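PDB 3GZ5: MutT/nudix family protein from Shewanella oneidensis, which acts as an ADP-ribose-dependent transcriptional regulator of NAD metabolism, joining a NUDIX domain to a winged helix-turn-helix domain that probably binds operator DNA. Local coordinates for residues B[172-175]-B[176-180]; B[179-182]-B[183-186]. One frame throughout, in Å; residues are numbered along the deposited sequence.

Contact 1 of 2, residues B[172-175]-B[176-180]; sequences EPFT and LPELQ
The carbonyl oxygen of Thr175 receives the backbone N-H of Leu179 in a bond of 3.2 Å from Leu179 N to Thr175 O, closing the first turn of helix 176-187. Thr175 is the N-cap of this helix in the winged helix domain, where the short strand 174-175 runs straight into it. Its hydroxyl accepts a second, weak bond, with Glu178 N lying 3.3 Å from Thr175 OG1. That cap depends on the first torsion (chi1 62°), which tucks OG1 between the backbone N and the carbonyl carbon and so turns it back over the helix start. Glu178 runs across the threonine side chain at about a right angle, its CG 3.1 Å from Thr175 OG1. Extended beyond CG, the glutamate carries its carboxylate past the Thr175 backbone N to Phe174, where OE2 stands 3.0 Å from Phe174 CB. The other oxygen, OE1, is engaged in a salt bridge with Arg213 of strand 206-213, so the helix start is also linked to that strand. The Phe174 ring crosses Leu179 at a slant, and Leu206 touches both side chains. Phe174 itself pairs through its backbone with Tyr223 of strand 220-225. On the ring, CE2 makes the apolar approach, 4.1 Å from Leu179 CB and equally far from Leu179 CD2.

Contact 2 of 2, residues B[179-182]-B[183-186]; sequences LQHV and HEVL
His183 packs beside Leu179 on helix 176-187 of the winged helix domain, one turn on, both side chains pointing the same way. Its backbone N bonds to Leu179 O, and the same carbonyl oxygen lies at the edge of the imidazole, 3.0 Å from His183 CD2. His183 NE2 is buried against Leu179 CD1 at 3.7 Å and has no polar partner, whereas ND1 bonds to Ala160 O, fixing the ring's rotation; Phe196 meets the ring edge-to-face. Glu184 follows on a more polar side of the helix. Its OE1 takes a nearly straight bond (174°) from Gln180 NE2, 3.0 Å away; the nitrogen approaches from above the carboxylate plane, while OE1 lies in the plane of the amide. OE1 also accepts from Ile191 N, while Gln180 OE1 bonds to Arg197, so this i to i+4 pair is tied into the next helix and the loop before it. Val185 N bonds to His181 O, and the CG2 methyl of Val185 sits over one face of the His181 ring, offset toward its rim, in a CH-pi contact. Leu186 ends the run: its N donates to Val182 O at 3.2 Å, and its CG lies 3.5 Å from that same oxygen.

How the contacts relate
From the N terminus, the chain forms the mixed sheet and helix 145-162 before it reaches strand 174-175 and helix 176-187, the part of the winged helix domain where both contacts lie. Contact 1 comes first, at the junction where strand 174-175 passes directly into helix 176-187; it closes no loop but caps the helix start, joining it to the edge strand of the three-stranded sheet. Contact 2 takes over within the same helix, linking successive turns through i to i+4 pairs. The two neither nest nor cross: they overlap at Leu179 and Gln180, with centres about 10 Å apart. Contact 1 faces strands 206-213 and 220-225, whereas contact 2 brings the helix against helix 145-162 and strands 22-33 and 36-43. Helix 193-203 borders both.

Contact 1 of 2, residues B[172-175]-B[176-180]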
ATOM      1  N   GLU B 172     -16.208  20.463  -6.140  1.00 49.08           N
ATOM      2  CA  GLU B 172     -17.348  20.241  -5.279  1.00 50.00           C
ATOM      3  C   GLU B 172     -18.244  21.481  -5.383  1.00 49.17           C
ATOM      4  O   GLU B 172     -17.724  22.597  -5.410  1.00 49.68           O
ATOM      5  CB  GLU B 172     -16.855  20.034  -3.847  1.00 50.52           C
ATOM      6  CG  GLU B 172     -17.442  18.823  -3.143  1.00 54.84           C
ATOM      7  CD  GLU B 172     -16.582  17.565  -3.236  1.00 59.85           C
ATOM      8  OE1 GLU B 172     -15.766  17.413  -4.190  1.00 63.55           O
ATOM      9  OE2 GLU B 172     -16.736  16.706  -2.342  1.00 60.96           O
ATOM     10  N   PRO B 173     -19.579  21.302  -5.485  1.00 48.41           N
ATOM     11  CA  PRO B 173     -20.313  20.033  -5.583  1.00 47.96           C
ATOM     12  C   PRO B 173     -20.271  19.460  -7.006  1.00 47.48           C
ATOM     13  O   PRO B 173     -20.026  20.200  -7.968  1.00 47.26           O
ATOM     14  CB  PRO B 173     -21.748  20.437  -5.239  1.00 48.06           C
ATOM     15  CG  PRO B 173     -21.864  21.831  -5.767  1.00 48.43           C
ATOM     16  CD  PRO B 173     -20.492  22.462  -5.528  1.00 48.49           C
ATOM     17  N   PHE B 174     -20.507  18.158  -7.133  1.00 46.54           N
ATOM     18  CA  PHE B 174     -20.551  17.512  -8.449  1.00 46.42           C
ATOM     19  C   PHE B 174     -21.843  16.714  -8.632  1.00 46.69           C
ATOM     20  O   PHE B 174     -22.544  16.420  -7.666  1.00 46.60           O
ATOM     21  CB  PHE B 174     -19.335  16.579  -8.634  1.00 46.10           C
ATOM     22  CG  PHE B 174     -19.186  15.558  -7.536  1.00 44.84           C
ATOM     23  CD1 PHE B 174     -18.238  15.732  -6.544  1.00 44.49           C
ATOM     24  CD2 PHE B 174     -20.022  14.442  -7.477  1.00 44.35           C
ATOM     25  CE1 PHE B 174     -18.105  14.804  -5.531  1.00 44.21           C
ATOM     26  CE2 PHE B 174     -19.906  13.519  -6.465  1.00 44.12           C
ATOM     27  CZ  PHE B 174     -18.939  13.695  -5.493  1.00 45.54           C
ATOM     28  N   THR B 175     -22.143  16.339  -9.872  1.00 47.02           N
ATOM     29  CA  THR B 175     -23.312  15.500 -10.135  1.00 46.80           C
ATOM     30  C   THR B 175     -22.893  14.058 -10.173  1.00 47.37           C
ATOM     31  O   THR B 175     -21.721  13.734 -10.296  1.00 47.91           O
ATOM     32  CB  THR B 175     -24.010  15.857 -11.457  1.00 46.78           C
ATOM     33  OG1 THR B 175     -23.103  15.644 -12.547  1.00 45.57           O
ATOM     34  CG2 THR B 175     -24.478  17.316 -11.442  1.00 45.35           C
ATOM     35  N   LEU B 176     -23.864  13.183 -10.041  1.00 47.99           N
ATOM     36  CA  LEU B 176     -23.594  11.770 -10.030  1.00 48.59           C
ATOM     37  C   LEU B 176     -23.162  11.218 -11.397  1.00 47.97           C
ATOM     38  O   LEU B 176     -22.354  10.306 -11.445  1.00 48.00           O
ATOM     39  CB  LEU B 176     -24.801  11.049  -9.453  1.00 49.79           C
ATOM     40  CG  LEU B 176     -24.364   9.825  -8.670  1.00 53.05           C
ATOM     41  CD1 LEU B 176     -24.938   9.864  -7.281  1.00 54.72           C
ATOM     42  CD2 LEU B 176     -24.821   8.603  -9.442  1.00 55.78           C
ATOM     43  N   PRO B 177     -23.719  11.746 -12.513  1.00 47.78           N
ATOM     44  CA  PRO B 177     -23.132  11.501 -13.831  1.00 47.29           C
ATOM     45  C   PRO B 177     -21.658  11.911 -14.001  1.00 46.84           C
ATOM     46  O   PRO B 177     -20.930  11.219 -14.704  1.00 45.93           O
ATOM     47  CB  PRO B 177     -24.022  12.336 -14.765  1.00 47.52           C
ATOM     48  CG  PRO B 177     -25.336  12.357 -14.075  1.00 47.99           C
ATOM     49  CD  PRO B 177     -24.987  12.493 -12.627  1.00 46.92           C
ATOM     50  N   GLU B 178     -21.241  13.030 -13.409  1.00 46.58           N
ATOM     51  CA  GLU B 178     -19.817  13.405 -13.362  1.00 47.21           C
ATOM     52  C   GLU B 178     -18.969  12.333 -12.670  1.00 46.78           C
ATOM     53  O   GLU B 178     -17.906  11.945 -13.167  1.00 46.77           O
ATOM     54  CB  GLU B 178     -19.623  14.718 -12.608  1.00 47.85           C
ATOM     55  CG  GLU B 178     -20.121  15.964 -13.310  1.00 51.21           C
ATOM     56  CD  GLU B 178     -19.912  17.208 -12.450  1.00 56.33           C
ATOM     57  OE1 GLU B 178     -20.594  18.232 -12.690  1.00 59.07           O
ATOM     58  OE2 GLU B 178     -19.059  17.161 -11.536  1.00 57.71           O
ATOM     59  N   LEU B 179     -19.448  11.878 -11.515  1.00 46.07           N
ATOM     60  CA  LEU B 179     -18.747  10.912 -10.704  1.00 45.78           C
ATOM     61  C   LEU B 179     -18.644   9.594 -11.455  1.00 46.19           C
ATOM     62  O   LEU B 179     -17.585   8.971 -11.502  1.00 45.85           O
ATOM     63  CB  LEU B 179     -19.490  10.710  -9.388  1.00 45.12           C
ATOM     64  CG  LEU B 179     -18.847   9.731  -8.413  1.00 45.47           C
ATOM     65  CD1 LEU B 179     -17.435  10.188  -7.983  1.00 44.71           C
ATOM     66  CD2 LEU B 179     -19.764   9.461  -7.198  1.00 45.10           C
ATOM     67  N   GLN B 180     -19.761   9.167 -12.042  1.00 47.12           N
ATOM     68  CA  GLN B 180     -19.783   7.964 -12.860  1.00 47.51           C
ATOM     69  C   GLN B 180     -18.768   8.052 -13.995  1.00 47.30           C
ATOM     70  O   GLN B 180     -18.027   7.107 -14.239  1.00 47.18           O
ATOM     71  CB  GLN B 180     -21.190   7.721 -13.427  1.00 48.12           C
ATOM     72  CG  GLN B 180     -21.268   6.462 -14.259  1.00 49.40           C
ATOM     73  CD  GLN B 180     -22.677   6.139 -14.691  1.00 53.42           C
ATOM     74  OE1 GLN B 180     -23.636   6.381 -13.949  1.00 56.64           O
ATOM     75  NE2 GLN B 180     -22.813   5.570 -15.877  1.00 50.24           N
TER

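Contact 2 of 2, residues B[179-182]-B[183-186]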
ATOM      1  N   LEU B 179     -19.448  11.878 -11.515  1.00 46.07           N
ATOM      2  CA  LEU B 179     -18.747  10.912 -10.704  1.00 45.78           C
ATOM      3  C   LEU B 179     -18.644   9.594 -11.455  1.00 46.19           C
ATOM      4  O   LEU B 179     -17.585   8.971 -11.502  1.00 45.85           O
ATOM      5  CB  LEU B 179     -19.490  10.710  -9.388  1.00 45.12           C
ATOM      6  CG  LEU B 179     -18.847   9.731  -8.413  1.00 45.47           C
ATOM      7  CD1 LEU B 179     -17.435  10.188  -7.983  1.00 44.71           C
ATOM      8  CD2 LEU B 179     -19.764   9.461  -7.198  1.00 45.10           C
ATOM      9  N   GLN B 180     -19.761   9.167 -12.042  1.00 47.12           N
ATOM     10  CA  GLN B 180     -19.783   7.964 -12.860  1.00 47.51           C
ATOM     11  C   GLN B 180     -18.768   8.052 -13.995  1.00 47.30           C
ATOM     12  O   GLN B 180     -18.027   7.107 -14.239  1.00 47.18           O
ATOM     13  CB  GLN B 180     -21.190   7.721 -13.427  1.00 48.12           C
ATOM     14  CG  GLN B 180     -21.268   6.462 -14.259  1.00 49.40           C
ATOM     15  CD  GLN B 180     -22.677   6.139 -14.691  1.00 53.42           C
ATOM     16  OE1 GLN B 180     -23.636   6.381 -13.949  1.00 56.64           O
ATOM     17  NE2 GLN B 180     -22.813   5.570 -15.877  1.00 50.24           N
ATOM     18  N   HIS B 181     -18.729   9.187 -14.681  1.00 47.69           N
ATOM     19  CA  HIS B 181     -17.807   9.343 -15.792  1.00 49.41           C
ATOM     20  C   HIS B 181     -16.324   9.259 -15.401  1.00 49.54           C
ATOM     21  O   HIS B 181     -15.536   8.610 -16.096  1.00 50.40           O
ATOM     22  CB  HIS B 181     -18.090  10.596 -16.613  1.00 49.75           C
ATOM     23  CG  HIS B 181     -17.320  10.635 -17.899  1.00 53.90           C
ATOM     24  ND1 HIS B 181     -17.419   9.644 -18.860  1.00 56.66           N
ATOM     25  CD2 HIS B 181     -16.406  11.518 -18.366  1.00 55.76           C
ATOM     26  CE1 HIS B 181     -16.612   9.924 -19.867  1.00 55.87           C
ATOM     27  NE2 HIS B 181     -15.984  11.056 -19.594  1.00 56.82           N
ATOM     28  N   VAL B 182     -15.939   9.891 -14.291  1.00 49.44           N
ATOM     29  CA  VAL B 182     -14.557   9.749 -13.804  1.00 48.92           C
ATOM     30  C   VAL B 182     -14.221   8.289 -13.540  1.00 48.04           C
ATOM     31  O   VAL B 182     -13.115   7.865 -13.862  1.00 48.84           O
ATOM     32  CB  VAL B 182     -14.237  10.556 -12.512  1.00 48.31           C
ATOM     33  CG1 VAL B 182     -12.731  10.530 -12.280  1.00 49.52           C
ATOM     34  CG2 VAL B 182     -14.675  11.983 -12.637  1.00 48.74           C
ATOM     35  N   HIS B 183     -15.144   7.541 -12.935  1.00 47.18           N
ATOM     36  CA  HIS B 183     -14.918   6.108 -12.684  1.00 47.84           C
ATOM     37  C   HIS B 183     -14.769   5.316 -14.015  1.00 48.06           C
ATOM     38  O   HIS B 183     -13.909   4.430 -14.132  1.00 48.06           O
ATOM     39  CB  HIS B 183     -16.044   5.488 -11.837  1.00 47.35           C
ATOM     40  CG  HIS B 183     -16.003   5.847 -10.376  1.00 47.16           C
ATOM     41  ND1 HIS B 183     -15.804   4.912  -9.384  1.00 44.73           N
ATOM     42  CD2 HIS B 183     -16.188   7.029  -9.738  1.00 47.17           C
ATOM     43  CE1 HIS B 183     -15.850   5.499  -8.201  1.00 44.75           C
ATOM     44  NE2 HIS B 183     -16.083   6.785  -8.387  1.00 46.31           N
ATOM     45  N   GLU B 184     -15.618   5.637 -14.997  1.00 48.32           N
ATOM     46  CA  GLU B 184     -15.531   5.042 -16.337  1.00 48.73           C
ATOM     47  C   GLU B 184     -14.176   5.332 -16.996  1.00 48.98           C
ATOM     48  O   GLU B 184     -13.561   4.433 -17.542  1.00 49.38           O
ATOM     49  CB  GLU B 184     -16.693   5.509 -17.230  1.00 48.49           C
ATOM     50  CG  GLU B 184     -18.029   4.934 -16.803  1.00 48.60           C
ATOM     51  CD  GLU B 184     -19.228   5.518 -17.546  1.00 49.82           C
ATOM     52  OE1 GLU B 184     -20.336   4.969 -17.390  1.00 50.85           O
ATOM     53  OE2 GLU B 184     -19.085   6.515 -18.279  1.00 51.66           O
ATOM     54  N   VAL B 185     -13.693   6.568 -16.914  1.00 49.57           N
ATOM     55  CA  VAL B 185     -12.373   6.905 -17.465  1.00 49.97           C
ATOM     56  C   VAL B 185     -11.276   6.024 -16.849  1.00 50.62           C
ATOM     57  O   VAL B 185     -10.361   5.583 -17.552  1.00 50.31           O
ATOM     58  CB  VAL B 185     -12.025   8.405 -17.277  1.00 50.09           C
ATOM     59  CG1 VAL B 185     -10.603   8.728 -17.776  1.00 49.77           C
ATOM     60  CG2 VAL B 185     -13.037   9.273 -17.998  1.00 50.57           C
ATOM     61  N   LEU B 186     -11.378   5.772 -15.541  1.00 50.98           N
ATOM     62  CA  LEU B 186     -10.347   5.025 -14.806  1.00 51.72           C
ATOM     63  C   LEU B 186     -10.386   3.541 -15.120  1.00 52.28           C
ATOM     64  O   LEU B 186      -9.353   2.889 -15.156  1.00 51.60           O
ATOM     65  CB  LEU B 186     -10.468   5.242 -13.293  1.00 50.94           C
ATOM     66  CG  LEU B 186     -10.013   6.625 -12.834  1.00 51.57           C
ATOM     67  CD1 LEU B 186     -10.409   6.891 -11.371  1.00 48.33           C
ATOM     68  CD2 LEU B 186      -8.507   6.763 -13.037  1.00 49.80           C
TER